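PDB 6JIL: cycloserine biosynthesis protein DcsG from Streptomyces lavendulae, which catalyses the ATP- and magnesium-dependent ring closure of O-ureido-D-serine to the antibiotic D-cycloserine, releasing ammonium, carbon dioxide, ADP and phosphate. Local coordinates for residues 93-98 and 173-178; 134-139 and 156-161; 146-151 and 162-167; 179-184 and 256-261. All blocks are in the same frame, centred on the assembly; numbering follows the deposited sequence.

Overall arrangement
All four contacts fall within the ATP-grasp region. Contacts 1, 2 and 3 meet at the antiparallel sheet 109-111/172-176/133-138/148-151, and contacts 2 and 3 share helix 155-167, which packs on it. Contact 4 belongs instead to the five-stranded sheet containing strand 252-259. Contacts 1 and 2 are mostly buried and have no hydrogen bond or salt bridge between their segments, and both also present polar groups to ADP. Contact 3 lies nearer the surface and depends on a salt bridge. Contact 4 is again largely buried, combining a valine pair with a hydroxyl-to-carbonyl hydrogen bond. D182 links it to Y177 of contact 1 and to R149 of contact 3.

Contact 1. Residues 93-98 and 173-178; sequences RYLADL and ILQPYV. With ADP (adenosine-5'-diphosphate), chain G.
L95 and Q175 both set CG opposite the carbonyl carbon, with chi1 at -70° and -51°, which directs both side chains to the interface of helix 94-100 and strand 172-176. Beyond CG the Q175 chain stays extended, and it crosses the leucine at about a right angle. CD1 of L95 touches the amide nitrogen NE2 of Q175 at 3.7 Å, and I173 adds a looser apolar contact, its CD1 lying 4.4 Å from CD1 of L95. No hydrogen bond joins the two segments. The polar end of Q175 is satisfied by other partners: NE2 pairs with T108, while OE1 accepts from K137 and also from the adenine amino group, with ADP N6 3.2 Å from Q175 OE1 in a nearly straight bond (165°). These bonds fix which end of the amide faces the nucleotide, and the leucine is left against the opposite, nitrogen end.

Farther along the same segment the backbone takes over recognition of the base. The carbonyl oxygen of P176 lies 3.0 Å from ADP N6, and the amide N of V178 donates to ADP N1 at 2.9 Å. Beside this edge, the ring of Y177 presents a face to the adenine, whose C2 sits 3.3 Å above the ring plane and offset toward the rim. R149 makes a cation-pi contact with the same ring. Reading the adenine amino group and N1 through a backbone carbonyl and amide at the end of a strand and just beyond it is characteristic of the nucleotide pocket of the ATP-grasp fold.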
# COMPACT_ATOMS: atom_id res chain seq x y z
N ARG A 93 -2.63 -8.66 4.93
CA ARG A 93 -2.86 -10.09 4.92
C ARG A 93 -3.05 -10.54 3.47
O ARG A 93 -3.10 -11.74 3.19
CB ARG A 93 -4.10 -10.43 5.76
CG ARG A 93 -3.81 -10.40 7.25
CD ARG A 93 -5.04 -10.07 8.05
NE ARG A 93 -6.11 -11.05 7.86
CZ ARG A 93 -7.37 -10.83 8.20
NH1 ARG A 93 -7.71 -9.67 8.75
NH2 ARG A 93 -8.29 -11.76 7.99
N TYR A 94 -3.14 -9.59 2.55
CA TYR A 94 -3.29 -9.94 1.14
C TYR A 94 -2.02 -10.63 0.64
O TYR A 94 -2.03 -11.27 -0.41
CB TYR A 94 -3.61 -8.68 0.29
CG TYR A 94 -2.58 -7.57 0.39
CD1 TYR A 94 -1.28 -7.76 -0.07
CD2 TYR A 94 -2.90 -6.36 1.01
CE1 TYR A 94 -0.31 -6.77 0.10
CE2 TYR A 94 -1.93 -5.37 1.17
CZ TYR A 94 -0.64 -5.58 0.72
OH TYR A 94 0.34 -4.64 0.94
N LEU A 95 -0.93 -10.51 1.38
CA LEU A 95 0.33 -11.15 0.98
C LEU A 95 0.21 -12.68 0.94
O LEU A 95 0.95 -13.34 0.22
CB LEU A 95 1.48 -10.76 1.92
CG LEU A 95 2.00 -9.32 1.85
CD1 LEU A 95 3.00 -9.12 2.97
CD2 LEU A 95 2.65 -9.04 0.50
N ALA A 96 -0.71 -13.24 1.73
CA ALA A 96 -0.89 -14.69 1.75
C ALA A 96 -1.70 -15.11 0.52
O ALA A 96 -1.50 -16.21 -0.01
CB ALA A 96 -1.60 -15.12 3.02
N ASP A 97 -2.61 -14.25 0.08
CA ASP A 97 -3.41 -14.54 -1.09
C ASP A 97 -2.49 -14.48 -2.30
O ASP A 97 -2.61 -15.29 -3.23
CB ASP A 97 -4.54 -13.52 -1.24
CG ASP A 97 -5.59 -13.65 -0.14
OD1 ASP A 97 -5.90 -12.63 0.53
OD2 ASP A 97 -6.12 -14.76 0.05
N LEU A 98 -1.55 -13.54 -2.28
CA LEU A 98 -0.59 -13.42 -3.38
C LEU A 98 0.28 -14.66 -3.44
O LEU A 98 0.55 -15.18 -4.52
CB LEU A 98 0.30 -12.19 -3.20
CG LEU A 98 -0.39 -10.83 -3.38
CD1 LEU A 98 0.63 -9.70 -3.25
CD2 LEU A 98 -1.07 -10.80 -4.74
N ILE A 173 2.02 -8.48 11.41
CA ILE A 173 2.81 -9.30 10.50
C ILE A 173 4.26 -9.34 10.94
O ILE A 173 4.84 -8.32 11.31
CB ILE A 173 2.72 -8.76 9.04
CG1 ILE A 173 1.41 -9.24 8.41
CG2 ILE A 173 3.89 -9.25 8.21
CD1 ILE A 173 1.20 -8.77 7.00
N LEU A 174 4.83 -10.54 10.93
CA LEU A 174 6.23 -10.74 11.29
C LEU A 174 6.94 -11.20 10.03
O LEU A 174 6.49 -12.13 9.36
CB LEU A 174 6.36 -11.84 12.36
CG LEU A 174 5.65 -11.63 13.71
CD1 LEU A 174 5.89 -12.84 14.61
CD2 LEU A 174 6.18 -10.37 14.37
N GLN A 175 8.03 -10.53 9.68
CA GLN A 175 8.79 -10.92 8.48
C GLN A 175 10.28 -10.86 8.76
O GLN A 175 10.75 -10.07 9.57
CB GLN A 175 8.53 -9.97 7.30
CG GLN A 175 7.09 -9.71 6.94
CD GLN A 175 6.95 -8.70 5.82
OE1 GLN A 175 7.56 -7.63 5.86
NE2 GLN A 175 6.16 -9.03 4.81
N PRO A 176 11.05 -11.73 8.09
CA PRO A 176 12.48 -11.67 8.33
C PRO A 176 12.95 -10.39 7.64
O PRO A 176 12.35 -9.97 6.66
CB PRO A 176 13.00 -12.92 7.62
CG PRO A 176 12.01 -13.10 6.50
CD PRO A 176 10.70 -12.85 7.20
N TYR A 177 14.00 -9.77 8.16
CA TYR A 177 14.51 -8.56 7.54
C TYR A 177 15.28 -8.92 6.27
O TYR A 177 16.26 -9.66 6.32
CB TYR A 177 15.46 -7.82 8.49
CG TYR A 177 15.84 -6.46 7.95
CD1 TYR A 177 14.98 -5.37 8.08
CD2 TYR A 177 17.03 -6.28 7.24
CE1 TYR A 177 15.28 -4.14 7.50
CE2 TYR A 177 17.34 -5.05 6.66
CZ TYR A 177 16.46 -3.99 6.79
OH TYR A 177 16.74 -2.78 6.20
N VAL A 178 14.81 -8.40 5.13
CA VAL A 178 15.45 -8.64 3.84
C VAL A 178 16.72 -7.80 3.77
O VAL A 178 16.66 -6.58 3.63
CB VAL A 178 14.50 -8.28 2.68
CG1 VAL A 178 15.23 -8.34 1.34
CG2 VAL A 178 13.31 -9.23 2.68
PB ADP G . 4.21 0.58 4.90
O1B ADP G . 5.21 1.30 3.86
O2B ADP G . 2.85 0.36 4.25
O3B ADP G . 4.05 1.48 6.15
PA ADP G . 6.08 -1.41 4.55
O1A ADP G . 5.93 -2.84 4.30
O2A ADP G . 6.25 -0.68 3.15
O3A ADP G . 4.77 -0.89 5.37
O5' ADP G . 7.38 -1.21 5.49
C5' ADP G . 7.78 0.16 5.45
C4' ADP G . 9.30 0.22 5.21
O4' ADP G . 9.98 -0.62 6.17
C3' ADP G . 9.65 -0.31 3.82
O3' ADP G . 9.64 0.73 2.85
C2' ADP G . 11.03 -0.93 4.03
O2' ADP G . 12.08 0.03 3.82
C1' ADP G . 10.98 -1.44 5.48
N9 ADP G . 10.62 -2.89 5.54
C8 ADP G . 9.43 -3.43 5.94
N7 ADP G . 9.49 -4.73 5.92
C5 ADP G . 10.71 -5.12 5.52
C6 ADP G . 11.41 -6.35 5.51
N6 ADP G . 10.75 -7.54 5.78
N1 ADP G . 12.73 -6.35 5.26
C2 ADP G . 13.40 -5.21 5.02
N3 ADP G . 12.79 -4.03 5.02
C4 ADP G . 11.47 -3.93 5.26

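Contact 2. Residues 134-139 and 156-161; sequences FVVKPT and EPASRH. With ADP (adenosine-5'-diphosphate), chain G.
The imidazole of H161 carries CG1 of V136 over one face, while the phenyl ring of F134 receives CB of A158 at its edge, near the ring plane. The valine methyl makes a true CH-pi contact: it lies 3.7 Å from the centroid of the H161 ring and only 18° off the normal. Its nearest ring atom is ND1, with V136 CG1 to H161 ND1 at 3.5 Å, and the two side chains slide past each other in opposite directions. ND1 is also hydrogen-bonded to the hydroxyl of Y150, which helps to hold the imidazole in this orientation. At the other end of the contact, CE1 and CZ of F134 share the A158 methyl, CZ lying 3.6 Å from A158 CB.

Strand 134-138 and helix 156-161 run nearly parallel, 14° apart with axes 9.2 Å from each other. In the ATP-grasp fold such a helix packs on one side of an antiparallel sheet whose other side receives the nucleotide, and the alternation along this strand serves both sides. V136 points into the helix, whereas V135 and K137 point away from it toward ADP. CG2 of V135 packs on the adenine, 3.8 Å from ADP C6. K137, its chain bent at chi3 (76°), brings NZ to a fork where it donates to both ADP N7 and ADP O1A, each 3.0 Å from K137 NZ, and it is also bonded to OE1 of Q175.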
# COMPACT_ATOMS: atom_id res chain seq x y z
N PHE A 134 14.43 -9.24 12.13
CA PHE A 134 13.05 -9.39 11.66
C PHE A 134 12.33 -8.07 11.80
O PHE A 134 12.84 -7.15 12.43
CB PHE A 134 12.33 -10.49 12.45
CG PHE A 134 12.22 -10.23 13.94
CD1 PHE A 134 11.00 -9.86 14.50
CD2 PHE A 134 13.32 -10.41 14.78
CE1 PHE A 134 10.88 -9.69 15.88
CE2 PHE A 134 13.21 -10.23 16.16
CZ PHE A 134 11.98 -9.88 16.71
N VAL A 135 11.15 -7.97 11.20
CA VAL A 135 10.40 -6.73 11.27
C VAL A 135 9.01 -6.97 11.82
O VAL A 135 8.39 -8.00 11.54
CB VAL A 135 10.28 -6.07 9.89
CG1 VAL A 135 9.51 -4.75 9.98
CG2 VAL A 135 11.65 -5.85 9.30
N VAL A 136 8.53 -6.01 12.61
CA VAL A 136 7.20 -6.06 13.17
C VAL A 136 6.41 -4.92 12.54
O VAL A 136 6.90 -3.81 12.42
CB VAL A 136 7.20 -5.86 14.70
CG1 VAL A 136 5.75 -5.66 15.20
CG2 VAL A 136 7.84 -7.07 15.39
N LYS A 137 5.18 -5.21 12.13
CA LYS A 137 4.36 -4.18 11.52
C LYS A 137 2.90 -4.58 11.53
O LYS A 137 2.58 -5.77 11.47
CB LYS A 137 4.79 -3.96 10.06
CG LYS A 137 4.29 -5.05 9.13
CD LYS A 137 4.71 -4.85 7.68
CE LYS A 137 6.17 -5.21 7.45
NZ LYS A 137 6.51 -5.21 6.00
N PRO A 138 1.99 -3.60 11.64
CA PRO A 138 0.56 -3.86 11.65
C PRO A 138 0.15 -4.18 10.21
O PRO A 138 0.75 -3.68 9.27
CB PRO A 138 -0.03 -2.54 12.13
CG PRO A 138 0.92 -1.55 11.53
CD PRO A 138 2.26 -2.17 11.83
N THR A 139 -0.86 -5.02 10.03
CA THR A 139 -1.29 -5.36 8.68
C THR A 139 -2.07 -4.19 8.08
O THR A 139 -2.20 -4.08 6.86
CB THR A 139 -2.21 -6.56 8.67
OG1 THR A 139 -3.40 -6.25 9.40
CG2 THR A 139 -1.52 -7.76 9.29
N GLU A 156 11.58 -10.36 23.20
CA GLU A 156 10.72 -9.81 24.25
C GLU A 156 10.28 -8.39 23.92
O GLU A 156 9.09 -8.09 23.95
CB GLU A 156 11.43 -9.87 25.61
CG GLU A 156 10.51 -9.68 26.81
CD GLU A 156 10.27 -8.22 27.14
OE1 GLU A 156 9.41 -7.93 28.01
OE2 GLU A 156 10.95 -7.35 26.55
N PRO A 157 11.23 -7.49 23.61
CA PRO A 157 10.84 -6.12 23.29
C PRO A 157 9.89 -6.07 22.09
O PRO A 157 8.89 -5.35 22.09
CB PRO A 157 12.18 -5.44 22.99
CG PRO A 157 13.12 -6.19 23.88
CD PRO A 157 12.69 -7.62 23.68
N ALA A 158 10.20 -6.85 21.07
CA ALA A 158 9.36 -6.90 19.89
C ALA A 158 7.97 -7.46 20.24
O ALA A 158 6.96 -7.02 19.70
CB ALA A 158 10.01 -7.75 18.80
N SER A 159 7.93 -8.42 21.16
CA SER A 159 6.66 -9.01 21.54
C SER A 159 5.80 -7.93 22.19
O SER A 159 4.57 -7.97 22.10
CB SER A 159 6.87 -10.18 22.52
OG SER A 159 7.43 -9.74 23.75
N ARG A 160 6.46 -6.97 22.83
CA ARG A 160 5.75 -5.87 23.47
C ARG A 160 5.23 -4.93 22.39
O ARG A 160 4.17 -4.33 22.54
CB ARG A 160 6.67 -5.12 24.44
CG ARG A 160 6.71 -5.73 25.84
CD ARG A 160 8.10 -5.62 26.47
NE ARG A 160 8.67 -4.27 26.38
CZ ARG A 160 9.91 -3.96 26.74
NH1 ARG A 160 10.72 -4.90 27.21
NH2 ARG A 160 10.35 -2.71 26.61
N HIS A 161 5.98 -4.82 21.31
CA HIS A 161 5.55 -3.99 20.19
C HIS A 161 4.34 -4.69 19.59
O HIS A 161 3.33 -4.06 19.28
CB HIS A 161 6.68 -3.88 19.15
CG HIS A 161 6.32 -3.07 17.94
ND1 HIS A 161 7.17 -2.93 16.86
CD2 HIS A 161 5.21 -2.36 17.64
CE1 HIS A 161 6.60 -2.18 15.95
NE2 HIS A 161 5.41 -1.81 16.39
PB ADP G . 4.21 0.58 4.90
O1B ADP G . 5.21 1.30 3.86
O2B ADP G . 2.85 0.36 4.25
O3B ADP G . 4.05 1.48 6.15
PA ADP G . 6.08 -1.41 4.55
O1A ADP G . 5.93 -2.84 4.30
O2A ADP G . 6.25 -0.68 3.15
O3A ADP G . 4.77 -0.89 5.37
O5' ADP G . 7.38 -1.21 5.49
C5' ADP G . 7.78 0.16 5.45
C4' ADP G . 9.30 0.22 5.21
O4' ADP G . 9.98 -0.62 6.17
C3' ADP G . 9.65 -0.31 3.82
O3' ADP G . 9.64 0.73 2.85
C2' ADP G . 11.03 -0.93 4.03
O2' ADP G . 12.08 0.03 3.82
C1' ADP G . 10.98 -1.44 5.48
N9 ADP G . 10.62 -2.89 5.54
C8 ADP G . 9.43 -3.43 5.94
N7 ADP G . 9.49 -4.73 5.92
C5 ADP G . 10.71 -5.12 5.52
C6 ADP G . 11.41 -6.35 5.51
N6 ADP G . 10.75 -7.54 5.78
N1 ADP G . 12.73 -6.35 5.26
C2 ADP G . 13.40 -5.21 5.02
N3 ADP G . 12.79 -4.03 5.02
C4 ADP G . 11.47 -3.93 5.26

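Contact 3. Residues 146-151 and 162-167; sequences DVQRYQ and VARLLA
D146, in a left-handed helical backbone conformation just ahead of strand 148-151, comes closest to helix 155-167 at L165, with 8.3 Å between the CA atoms of D146 and L165. The loop leading into the edge strand of the antiparallel ATP-grasp sheet is here joined to the helix packed on that sheet, at a partly exposed corner.

The tie is a salt bridge between D146 and R164. The arginine leaves the helix extended as far as CD and then bends at chi3 (69°), which turns the guanidinium toward the aspartate. It meets the carboxylate end-on with both terminal nitrogens, NH1 and NH2 each donating to the same oxygen, D146 OD1, at 3.0 Å. OD1 lies in the plane of the guanidinium, at its edge, but the reverse does not hold: both nitrogens approach from one face of the carboxylate, well above its plane, and the two flat groups are 60° apart. The pair is therefore a single-oxygen fork and not the coplanar, side-by-side pairing of two oxygens with two nitrogens. Neither hydrogen bond is straight; the one from NH1 has an N-H...O angle of 148°.

Q148 extends toward the same guanidinium, though its OE1 remains 4.4 Å from R164 NH2, too far for a hydrogen bond. The methyl CD2 of the buried L165 packs alongside the aspartate, 4.0 Å from D146 CB and 4.1 Å from D146 OD2.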
# COMPACT_ATOMS: atom_id res chain seq x y z
N ASP A 146 4.17 2.42 12.85
CA ASP A 146 4.43 1.32 13.79
C ASP A 146 5.23 0.17 13.21
O ASP A 146 5.03 -0.99 13.58
CB ASP A 146 3.12 0.80 14.39
CG ASP A 146 2.39 1.85 15.21
OD1 ASP A 146 3.02 2.46 16.09
OD2 ASP A 146 1.19 2.07 14.97
N VAL A 147 6.14 0.49 12.29
CA VAL A 147 6.98 -0.52 11.67
C VAL A 147 8.34 -0.44 12.35
O VAL A 147 8.88 0.66 12.51
CB VAL A 147 7.17 -0.26 10.17
CG1 VAL A 147 8.12 -1.28 9.59
CG2 VAL A 147 5.82 -0.32 9.46
N GLN A 148 8.89 -1.58 12.74
CA GLN A 148 10.19 -1.60 13.41
C GLN A 148 11.07 -2.80 13.07
O GLN A 148 10.59 -3.88 12.72
CB GLN A 148 10.01 -1.52 14.94
CG GLN A 148 9.28 -0.27 15.43
CD GLN A 148 9.35 -0.09 16.94
OE1 GLN A 148 8.61 0.72 17.51
NE2 GLN A 148 10.24 -0.83 17.59
N ARG A 149 12.37 -2.58 13.20
CA ARG A 149 13.41 -3.56 12.92
C ARG A 149 14.01 -4.08 14.23
O ARG A 149 14.26 -3.30 15.15
CB ARG A 149 14.48 -2.89 12.06
CG ARG A 149 15.68 -3.73 11.70
CD ARG A 149 16.64 -2.89 10.88
NE ARG A 149 17.78 -3.66 10.39
CZ ARG A 149 18.59 -3.26 9.42
NH1 ARG A 149 18.38 -2.09 8.83
NH2 ARG A 149 19.59 -4.03 9.03
N TYR A 150 14.22 -5.39 14.31
CA TYR A 150 14.80 -5.98 15.52
C TYR A 150 15.81 -7.09 15.25
O TYR A 150 15.68 -7.85 14.28
CB TYR A 150 13.71 -6.61 16.41
CG TYR A 150 12.59 -5.69 16.84
CD1 TYR A 150 11.46 -5.50 16.04
CD2 TYR A 150 12.65 -5.03 18.07
CE1 TYR A 150 10.41 -4.67 16.46
CE2 TYR A 150 11.62 -4.21 18.49
CZ TYR A 150 10.50 -4.02 17.69
OH TYR A 150 9.50 -3.20 18.13
N GLN A 151 16.82 -7.18 16.11
CA GLN A 151 17.82 -8.24 16.02
C GLN A 151 17.07 -9.40 16.67
O GLN A 151 16.26 -9.17 17.56
CB GLN A 151 19.05 -7.87 16.86
CG GLN A 151 19.90 -6.76 16.26
CD GLN A 151 20.90 -6.20 17.26
OE1 GLN A 151 21.81 -5.45 16.90
NE2 GLN A 151 20.73 -6.55 18.54
N VAL A 162 4.45 -6.01 19.45
CA VAL A 162 3.37 -6.81 18.89
C VAL A 162 2.11 -6.70 19.74
O VAL A 162 1.02 -6.47 19.22
CB VAL A 162 3.79 -8.31 18.78
CG1 VAL A 162 2.58 -9.18 18.44
CG2 VAL A 162 4.85 -8.46 17.70
N ALA A 163 2.28 -6.85 21.05
CA ALA A 163 1.15 -6.78 21.97
C ALA A 163 0.41 -5.45 21.84
O ALA A 163 -0.81 -5.42 21.80
CB ALA A 163 1.63 -6.97 23.41
N ARG A 164 1.17 -4.37 21.76
CA ARG A 164 0.61 -3.02 21.63
C ARG A 164 -0.31 -2.93 20.42
O ARG A 164 -1.34 -2.25 20.47
CB ARG A 164 1.75 -1.99 21.52
CG ARG A 164 1.30 -0.55 21.28
CD ARG A 164 2.46 0.45 21.42
NE ARG A 164 3.47 0.36 20.36
CZ ARG A 164 3.32 0.88 19.14
NH1 ARG A 164 2.22 1.54 18.82
NH2 ARG A 164 4.29 0.74 18.24
N LEU A 165 0.05 -3.61 19.34
CA LEU A 165 -0.74 -3.59 18.11
C LEU A 165 -1.99 -4.46 18.21
O LEU A 165 -3.05 -4.09 17.71
CB LEU A 165 0.12 -4.05 16.93
CG LEU A 165 1.25 -3.09 16.56
CD1 LEU A 165 1.98 -3.60 15.32
CD2 LEU A 165 0.66 -1.72 16.31
N LEU A 166 -1.85 -5.61 18.84
CA LEU A 166 -2.98 -6.51 19.01
C LEU A 166 -4.02 -5.83 19.89
O LEU A 166 -5.22 -5.95 19.65
CB LEU A 166 -2.52 -7.82 19.65
CG LEU A 166 -1.45 -8.60 18.87
CD1 LEU A 166 -1.06 -9.85 19.64
CD2 LEU A 166 -1.98 -8.97 17.48
N ALA A 167 -3.54 -5.12 20.91
CA ALA A 167 -4.42 -4.43 21.84
C ALA A 167 -5.34 -3.46 21.13
O ALA A 167 -6.47 -3.24 21.55
CB ALA A 167 -3.59 -3.69 22.89

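Contact 4. Residues 179-184 and 256-261; sequences ESVDRH and DLVRGA
V258 opens the contact from the strand side, its CG1 set opposite the carbonyl carbon (chi1 -68°) and resting 3.7 Å from CG2 of V181. The two valines meet at an angle through one methyl each, and V181 in turn comes within about 4 Å of the bound ADP, nearest atoms measured.

R259 follows and takes part with both its backbone and its side chain. The hydroxyl OG of S180 donates to the carbonyl oxygen of R259 over a short 2.5 Å, lying in the carbonyl plane on a lone pair, at a C=O...O angle of 127°. The same approach places S180 OG 3.4 Å from R259 CB. Farther out the arginine bends at chi3 and lies against H184, where R259 CD is 4.0 Å from H184 CB. The imidazole and guanidinium planes are 58° apart, so the two do not stack. R183 brings a second guanidinium close by, its NH1 5.0 Å from NH1 of R259, a proximity of like charges that would probably cost some energy. At G260 the chain leaves the strand.

The short helix 181-184 is thereby pinned over the end of strand 252-259. It leads straight into strand 186-192, which is the antiparallel neighbour of 252-259, with L257 bonded to T187. On the other flank V258 pairs with M266 of strand 265-271.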
# COMPACT_ATOMS: atom_id res chain seq x y z
N GLU A 179 17.86 -8.47 3.89
CA GLU A 179 19.17 -7.83 3.90
C GLU A 179 19.54 -6.92 2.73
O GLU A 179 20.28 -5.95 2.92
CB GLU A 179 20.26 -8.90 4.06
CG GLU A 179 20.05 -9.80 5.28
CD GLU A 179 21.22 -10.73 5.54
OE1 GLU A 179 21.60 -11.49 4.63
OE2 GLU A 179 21.76 -10.70 6.67
N SER A 180 19.04 -7.21 1.54
CA SER A 180 19.38 -6.38 0.39
C SER A 180 18.81 -4.98 0.50
O SER A 180 19.32 -4.05 -0.12
CB SER A 180 18.88 -7.02 -0.91
OG SER A 180 17.47 -6.92 -1.03
N VAL A 181 17.75 -4.80 1.28
CA VAL A 181 17.13 -3.49 1.41
C VAL A 181 18.05 -2.41 2.00
O VAL A 181 17.90 -1.22 1.71
CB VAL A 181 15.82 -3.57 2.24
CG1 VAL A 181 15.18 -2.20 2.34
CG2 VAL A 181 14.86 -4.54 1.59
N ASP A 182 19.02 -2.83 2.81
CA ASP A 182 19.96 -1.88 3.41
C ASP A 182 20.79 -1.15 2.37
O ASP A 182 21.07 0.04 2.51
CB ASP A 182 20.90 -2.62 4.37
CG ASP A 182 20.34 -2.73 5.76
OD1 ASP A 182 20.97 -3.40 6.60
OD2 ASP A 182 19.27 -2.13 6.01
N ARG A 183 21.18 -1.86 1.31
CA ARG A 183 21.99 -1.26 0.27
C ARG A 183 21.29 -1.00 -1.06
O ARG A 183 21.72 -0.15 -1.83
CB ARG A 183 23.24 -2.12 0.03
CG ARG A 183 23.03 -3.63 0.18
CD ARG A 183 24.37 -4.38 0.08
NE ARG A 183 24.25 -5.80 0.41
CZ ARG A 183 23.70 -6.72 -0.37
NH1 ARG A 183 23.20 -6.37 -1.55
NH2 ARG A 183 23.63 -7.98 0.02
N HIS A 184 20.19 -1.70 -1.32
CA HIS A 184 19.48 -1.51 -2.58
C HIS A 184 18.05 -1.02 -2.42
O HIS A 184 17.29 -0.97 -3.39
CB HIS A 184 19.49 -2.82 -3.36
CG HIS A 184 20.87 -3.29 -3.71
ND1 HIS A 184 21.33 -4.54 -3.38
CD2 HIS A 184 21.89 -2.66 -4.32
CE1 HIS A 184 22.59 -4.67 -3.78
NE2 HIS A 184 22.95 -3.53 -4.36
N ASP A 256 5.39 -2.86 -4.59
CA ASP A 256 6.74 -2.62 -4.10
C ASP A 256 7.54 -3.93 -4.01
O ASP A 256 7.11 -4.90 -3.37
CB ASP A 256 6.68 -1.91 -2.74
CG ASP A 256 5.82 -0.65 -2.78
OD1 ASP A 256 5.81 0.05 -3.82
OD2 ASP A 256 5.14 -0.36 -1.77
N LEU A 257 8.70 -3.93 -4.65
CA LEU A 257 9.57 -5.10 -4.71
C LEU A 257 10.90 -4.95 -4.01
O LEU A 257 11.47 -3.86 -3.96
CB LEU A 257 9.86 -5.45 -6.17
CG LEU A 257 8.84 -6.23 -7.00
CD1 LEU A 257 7.43 -5.88 -6.57
CD2 LEU A 257 9.08 -5.92 -8.47
N VAL A 258 11.40 -6.06 -3.47
CA VAL A 258 12.69 -6.10 -2.81
C VAL A 258 13.46 -7.28 -3.40
O VAL A 258 12.86 -8.21 -3.94
CB VAL A 258 12.58 -6.25 -1.27
CG1 VAL A 258 11.96 -4.99 -0.67
CG2 VAL A 258 11.75 -7.48 -0.91
N ARG A 259 14.79 -7.23 -3.30
CA ARG A 259 15.65 -8.28 -3.85
C ARG A 259 15.94 -9.38 -2.84
O ARG A 259 16.45 -9.12 -1.76
CB ARG A 259 16.98 -7.68 -4.32
CG ARG A 259 16.84 -6.48 -5.26
CD ARG A 259 18.19 -5.85 -5.63
NE ARG A 259 18.98 -6.64 -6.57
CZ ARG A 259 19.80 -7.63 -6.23
NH1 ARG A 259 19.97 -7.96 -4.95
NH2 ARG A 259 20.46 -8.29 -7.17
N GLY A 260 15.63 -10.62 -3.20
CA GLY A 260 15.92 -11.72 -2.30
C GLY A 260 17.40 -12.03 -2.40
O GLY A 260 18.12 -11.38 -3.16
N ALA A 261 17.89 -13.01 -1.63
CA ALA A 261 19.30 -13.37 -1.71
C ALA A 261 19.49 -13.98 -3.10
O ALA A 261 20.53 -13.84 -3.73
CB ALA A 261 19.64 -14.39 -0.63